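FOKI restriction endonuclease (Planomicrobium okeanokoites, PDB 2FOK) recognises a specific DNA sequence and, as a type IIS restriction endonuclease, cuts the double strand at a distance from that site, probably with metal ions. Local coordinates at residues Thr7-Asn19 against Ser222-Lys236. Sequence-based numbering, arbitrary orientation.
Sequences TFGWVQNPGKFEN and SSDKYARMIGGWLDK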
loop_
_atom_site.group_PDB
_atom_site.type_symbol
_atom_site.label_atom_id
_atom_site.label_comp_id
_atom_site.label_asym_id
_atom_site.label_seq_id
_atom_site.Cartn_x
_atom_site.Cartn_y
_atom_site.Cartn_z
ATOM N N THR A 7 -7.395 -9.667 8.684
ATOM C CA THR A 7 -6.520 -9.278 7.588
ATOM C C THR A 7 -5.140 -9.854 7.889
ATOM O O THR A 7 -4.596 -9.598 8.960
ATOM C CB THR A 7 -6.419 -7.737 7.503
ATOM O OG1 THR A 7 -7.704 -7.194 7.162
ATOM C CG2 THR A 7 -5.389 -7.319 6.458
ATOM N N PHE A 8 -4.580 -10.631 6.956
ATOM C CA PHE A 8 -3.261 -11.252 7.147
ATOM C C PHE A 8 -2.407 -11.196 5.888
ATOM O O PHE A 8 -2.860 -10.766 4.830
ATOM C CB PHE A 8 -3.381 -12.743 7.505
ATOM C CG PHE A 8 -4.243 -13.037 8.690
ATOM C CD1 PHE A 8 -3.908 -12.557 9.952
ATOM C CD2 PHE A 8 -5.374 -13.840 8.550
ATOM C CE1 PHE A 8 -4.690 -12.875 11.067
ATOM C CE2 PHE A 8 -6.161 -14.165 9.646
ATOM C CZ PHE A 8 -5.822 -13.684 10.912
ATOM N N GLY A 9 -1.173 -11.676 6.018
ATOM C CA GLY A 9 -0.255 -11.742 4.892
ATOM C C GLY A 9 0.595 -10.517 4.673
ATOM O O GLY A 9 1.441 -10.504 3.777
ATOM N N TRP A 10 0.393 -9.497 5.501
ATOM C CA TRP A 10 1.115 -8.240 5.352
ATOM C C TRP A 10 1.420 -7.565 6.689
ATOM O O TRP A 10 0.517 -7.268 7.480
ATOM C CB TRP A 10 0.291 -7.296 4.481
ATOM C CG TRP A 10 -0.193 -7.915 3.198
ATOM C CD1 TRP A 10 -1.403 -8.523 2.978
ATOM C CD2 TRP A 10 0.524 -7.997 1.966
ATOM N NE1 TRP A 10 -1.475 -8.978 1.686
ATOM C CE2 TRP A 10 -0.305 -8.671 1.042
ATOM C CE3 TRP A 10 1.793 -7.566 1.547
ATOM C CZ2 TRP A 10 0.092 -8.927 -0.277
ATOM C CZ3 TRP A 10 2.188 -7.821 0.231
ATOM C CH2 TRP A 10 1.337 -8.496 -0.664
ATOM N N VAL A 11 2.699 -7.314 6.929
ATOM C CA VAL A 11 3.135 -6.673 8.163
ATOM C C VAL A 11 3.867 -5.377 7.806
ATOM O O VAL A 11 4.667 -5.350 6.876
ATOM C CB VAL A 11 4.061 -7.620 8.980
ATOM C CG1 VAL A 11 3.783 -7.457 10.464
ATOM C CG2 VAL A 11 3.826 -9.078 8.564
ATOM N N GLN A 12 3.594 -4.310 8.550
ATOM C CA GLN A 12 4.187 -2.998 8.282
ATOM C C GLN A 12 5.262 -2.508 9.253
ATOM O O GLN A 12 6.155 -1.749 8.869
ATOM C CB GLN A 12 3.087 -1.934 8.259
ATOM C CG GLN A 12 2.459 -1.651 6.910
ATOM C CD GLN A 12 1.362 -0.602 7.013
ATOM O OE1 GLN A 12 0.682 -0.291 6.031
ATOM N NE2 GLN A 12 1.185 -0.052 8.214
ATOM N N ASN A 13 5.179 -2.917 10.510
ATOM C CA ASN A 13 6.142 -2.427 11.475
ATOM C C ASN A 13 7.158 -3.437 11.984
ATOM O O ASN A 13 6.843 -4.608 12.180
ATOM C CB ASN A 13 5.391 -1.766 12.627
ATOM C CG ASN A 13 4.813 -0.418 12.232
ATOM O OD1 ASN A 13 5.535 0.455 11.751
ATOM N ND2 ASN A 13 3.507 -0.246 12.421
ATOM N N PRO A 14 8.408 -2.980 12.194
ATOM C CA PRO A 14 9.545 -3.770 12.670
ATOM C C PRO A 14 9.387 -4.495 13.996
ATOM O O PRO A 14 8.702 -4.028 14.912
ATOM C CB PRO A 14 10.694 -2.764 12.709
ATOM C CG PRO A 14 10.036 -1.436 12.775
ATOM C CD PRO A 14 8.797 -1.577 11.960
ATOM N N GLY A 15 10.043 -5.651 14.070
ATOM C CA GLY A 15 10.035 -6.479 15.262
ATOM C C GLY A 15 11.289 -7.336 15.240
ATOM O O GLY A 15 11.895 -7.520 14.184
ATOM N N LYS A 16 11.687 -7.858 16.391
ATOM C CA LYS A 16 12.877 -8.693 16.458
ATOM C C LYS A 16 12.540 -10.166 16.190
ATOM O O LYS A 16 11.543 -10.677 16.691
ATOM C CB LYS A 16 13.532 -8.544 17.834
ATOM C CG LYS A 16 14.777 -7.664 17.842
ATOM C CD LYS A 16 15.024 -7.092 19.231
ATOM C CE LYS A 16 16.250 -7.719 19.886
ATOM N NZ LYS A 16 17.357 -6.735 20.110
ATOM N N PHE A 17 13.372 -10.838 15.398
ATOM C CA PHE A 17 13.155 -12.250 15.076
ATOM C C PHE A 17 13.180 -13.071 16.369
ATOM O O PHE A 17 12.589 -14.153 16.447
ATOM C CB PHE A 17 14.244 -12.764 14.120
ATOM C CG PHE A 17 13.796 -12.889 12.681
ATOM C CD1 PHE A 17 12.936 -13.910 12.288
ATOM C CD2 PHE A 17 14.232 -11.977 11.720
ATOM C CE1 PHE A 17 12.515 -14.024 10.968
ATOM C CE2 PHE A 17 13.817 -12.082 10.391
ATOM C CZ PHE A 17 12.954 -13.113 10.015
ATOM N N GLU A 18 13.868 -12.537 17.377
ATOM C CA GLU A 18 13.993 -13.194 18.674
ATOM C C GLU A 18 12.659 -13.088 19.399
ATOM O O GLU A 18 12.344 -13.895 20.279
ATOM C CB GLU A 18 15.113 -12.534 19.498
ATOM C CG GLU A 18 15.584 -13.337 20.714
ATOM C CD GLU A 18 16.793 -14.228 20.427
ATOM O OE1 GLU A 18 17.914 -13.683 20.260
ATOM O OE2 GLU A 18 16.626 -15.473 20.374
ATOM N N ASN A 19 11.874 -12.082 19.027
ATOM C CA ASN A 19 10.564 -11.902 19.624
ATOM C C ASN A 19 9.528 -12.724 18.838
ATOM O O ASN A 19 8.553 -13.204 19.409
ATOM C CB ASN A 19 10.196 -10.418 19.645
ATOM C CG ASN A 19 10.867 -9.663 20.792
ATOM O OD1 ASN A 19 11.091 -8.452 20.707
ATOM N ND2 ASN A 19 11.189 -10.375 21.865
ATOM N N SER A 222 1.835 2.312 1.526
ATOM C CA SER A 222 1.667 0.990 2.114
ATOM C C SER A 222 2.584 -0.069 1.510
ATOM O O SER A 222 3.222 -0.809 2.246
ATOM C CB SER A 222 0.216 0.530 1.996
ATOM O OG SER A 222 -0.635 1.606 1.672
ATOM N N SER A 223 2.658 -0.142 0.179
ATOM C CA SER A 223 3.508 -1.138 -0.479
ATOM C C SER A 223 4.991 -0.868 -0.217
ATOM O O SER A 223 5.803 -1.801 -0.164
ATOM C CB SER A 223 3.247 -1.154 -1.979
ATOM O OG SER A 223 2.210 -2.063 -2.318
ATOM N N ASP A 224 5.346 0.407 -0.067
ATOM C CA ASP A 224 6.727 0.785 0.220
ATOM C C ASP A 224 7.093 0.265 1.616
ATOM O O ASP A 224 8.241 -0.093 1.863
ATOM C CB ASP A 224 6.892 2.310 0.158
ATOM C CG ASP A 224 6.357 2.899 -1.138
ATOM O OD1 ASP A 224 6.473 2.229 -2.181
ATOM O OD2 ASP A 224 5.814 4.026 -1.122
ATOM N N LYS A 225 6.099 0.228 2.506
ATOM C CA LYS A 225 6.229 -0.262 3.888
ATOM C C LYS A 225 6.521 -1.763 3.862
ATOM O O LYS A 225 7.482 -2.246 4.471
ATOM C CB LYS A 225 4.907 -0.042 4.635
ATOM C CG LYS A 225 4.996 0.827 5.875
ATOM C CD LYS A 225 4.317 2.179 5.636
ATOM C CE LYS A 225 2.921 2.239 6.243
ATOM N NZ LYS A 225 2.240 3.508 5.879
ATOM N N TYR A 226 5.656 -2.493 3.164
ATOM C CA TYR A 226 5.776 -3.938 3.011
ATOM C C TYR A 226 7.106 -4.314 2.362
ATOM O O TYR A 226 7.762 -5.243 2.812
ATOM C CB TYR A 226 4.617 -4.468 2.161
ATOM C CG TYR A 226 3.255 -4.197 2.764
ATOM C CD1 TYR A 226 3.062 -4.271 4.136
ATOM C CD2 TYR A 226 2.160 -3.871 1.967
ATOM C CE1 TYR A 226 1.832 -4.034 4.706
ATOM C CE2 TYR A 226 0.907 -3.628 2.533
ATOM C CZ TYR A 226 0.755 -3.714 3.910
ATOM O OH TYR A 226 -0.471 -3.494 4.511
ATOM N N ALA A 227 7.501 -3.593 1.311
ATOM C CA ALA A 227 8.763 -3.861 0.603
ATOM C C ALA A 227 9.992 -3.685 1.487
ATOM O O ALA A 227 10.999 -4.371 1.304
ATOM C CB ALA A 227 8.896 -2.950 -0.599
ATOM N N ARG A 228 9.917 -2.742 2.421
ATOM C CA ARG A 228 11.023 -2.466 3.328
ATOM C C ARG A 228 11.088 -3.566 4.379
ATOM O O ARG A 228 12.166 -4.041 4.739
ATOM C CB ARG A 228 10.824 -1.096 3.999
ATOM C CG ARG A 228 11.508 -0.950 5.359
ATOM C CD ARG A 228 11.280 0.417 5.997
ATOM N NE ARG A 228 9.881 0.671 6.333
ATOM C CZ ARG A 228 9.227 0.072 7.325
ATOM N NH1 ARG A 228 9.842 -0.820 8.085
ATOM N NH2 ARG A 228 7.953 0.365 7.562
ATOM N N MET A 229 9.919 -3.967 4.866
ATOM C CA MET A 229 9.826 -5.014 5.875
ATOM C C MET A 229 10.229 -6.358 5.291
ATOM O O MET A 229 11.155 -7.005 5.783
ATOM C CB MET A 229 8.397 -5.092 6.418
ATOM C CG MET A 229 7.983 -3.857 7.208
ATOM S SD MET A 229 9.251 -3.409 8.410
ATOM C CE MET A 229 8.983 -4.716 9.637
ATOM N N ILE A 230 9.537 -6.783 4.238
ATOM C CA ILE A 230 9.866 -8.056 3.628
ATOM C C ILE A 230 11.326 -8.069 3.195
ATOM O O ILE A 230 12.023 -9.066 3.378
ATOM C CB ILE A 230 8.972 -8.370 2.422
ATOM C CG1 ILE A 230 7.497 -8.272 2.829
ATOM C CG2 ILE A 230 9.268 -9.795 1.917
ATOM C CD1 ILE A 230 6.525 -8.317 1.665
ATOM N N GLY A 231 11.788 -6.957 2.633
ATOM C CA GLY A 231 13.171 -6.867 2.197
ATOM C C GLY A 231 14.146 -6.995 3.353
ATOM O O GLY A 231 15.239 -7.543 3.196
ATOM N N GLY A 232 13.759 -6.478 4.514
ATOM C CA GLY A 232 14.606 -6.575 5.692
ATOM C C GLY A 232 14.669 -8.000 6.222
ATOM O O GLY A 232 15.693 -8.434 6.756
ATOM N N TRP A 233 13.572 -8.739 6.077
ATOM C CA TRP A 233 13.530 -10.131 6.520
ATOM C C TRP A 233 14.530 -10.933 5.691
ATOM O O TRP A 233 15.343 -11.683 6.236
ATOM C CB TRP A 233 12.120 -10.714 6.334
ATOM C CG TRP A 233 11.095 -10.165 7.295
ATOM C CD1 TRP A 233 11.331 -9.430 8.439
ATOM C CD2 TRP A 233 9.668 -10.288 7.191
ATOM N NE1 TRP A 233 10.136 -9.090 9.046
ATOM C CE2 TRP A 233 9.102 -9.604 8.303
ATOM C CE3 TRP A 233 8.811 -10.907 6.268
ATOM C CZ2 TRP A 233 7.722 -9.526 8.507
ATOM C CZ3 TRP A 233 7.445 -10.830 6.470
ATOM C CH2 TRP A 233 6.909 -10.142 7.585
ATOM N N LEU A 234 14.474 -10.750 4.372
ATOM C CA LEU A 234 15.356 -11.444 3.429
ATOM C C LEU A 234 16.825 -11.069 3.588
ATOM O O LEU A 234 17.709 -11.850 3.258
ATOM C CB LEU A 234 14.940 -11.137 1.997
ATOM C CG LEU A 234 13.536 -11.520 1.552
ATOM C CD1 LEU A 234 13.231 -10.841 0.232
ATOM C CD2 LEU A 234 13.441 -13.034 1.412
ATOM N N ASP A 235 17.080 -9.860 4.073
ATOM C CA ASP A 235 18.443 -9.394 4.265
ATOM C C ASP A 235 19.069 -10.195 5.401
ATOM O O ASP A 235 20.135 -10.794 5.243
ATOM C CB ASP A 235 18.435 -7.899 4.593
ATOM C CG ASP A 235 19.820 -7.346 4.876
ATOM O OD1 ASP A 235 20.554 -7.012 3.913
ATOM O OD2 ASP A 235 20.171 -7.237 6.073
ATOM N N LYS A 236 18.383 -10.221 6.539
ATOM C CA LYS A 236 18.857 -10.938 7.707
ATOM C C LYS A 236 19.030 -12.438 7.473
ATOM O O LYS A 236 19.735 -13.106 8.232
ATOM C CB LYS A 236 17.908 -10.695 8.882
ATOM C CG LYS A 236 17.967 -9.263 9.394
ATOM C CD LYS A 236 17.617 -9.148 10.868
ATOM C CE LYS A 236 16.213 -8.557 11.052
ATOM N NZ LYS A 236 15.974 -7.343 10.216
#
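Trp10 CB sits over one face of the Tyr226 ring, 3.9 Å from its centroid, a CH-pi contact; the two aromatic planes meet obliquely, 43° apart. Tyr226 has CG beside its backbone N (chi1 -60°), which lays the ring back over the preceding turn, with Ser222 O against the face opposite Trp10 and Val11 O at the edge. Cutting Tyr226 back to an alanine is likely to open a gap beside Trp10 CB and take from Gln12 CG its contact with Tyr226 CE1. Two turns further along the helix, Val11 CG2 meets the rim of the Trp233 indole in its plane, 3.4 Å from CH2; Phe17 CE2 approaches CD1 of the same indole, which also stacks on Trp113. The loop 10-14 lies against helix 222-236, joining the first and second subdomains of the FokI recognition region, both related to helix-turn-helix folds. Met229, bent at chi2 and chi3, curls its CE under Pro14, 3.9 Å from CD. Farther out, the extended Gln12 side chain brings its CD to 3.3 Å from Lys225 CE. Arg228 NH2 donates to Gln12 O (3.1 Å), nearly in line with the carbonyl but 24° out of the guanidinium plane, while its NE pairs with Glu220.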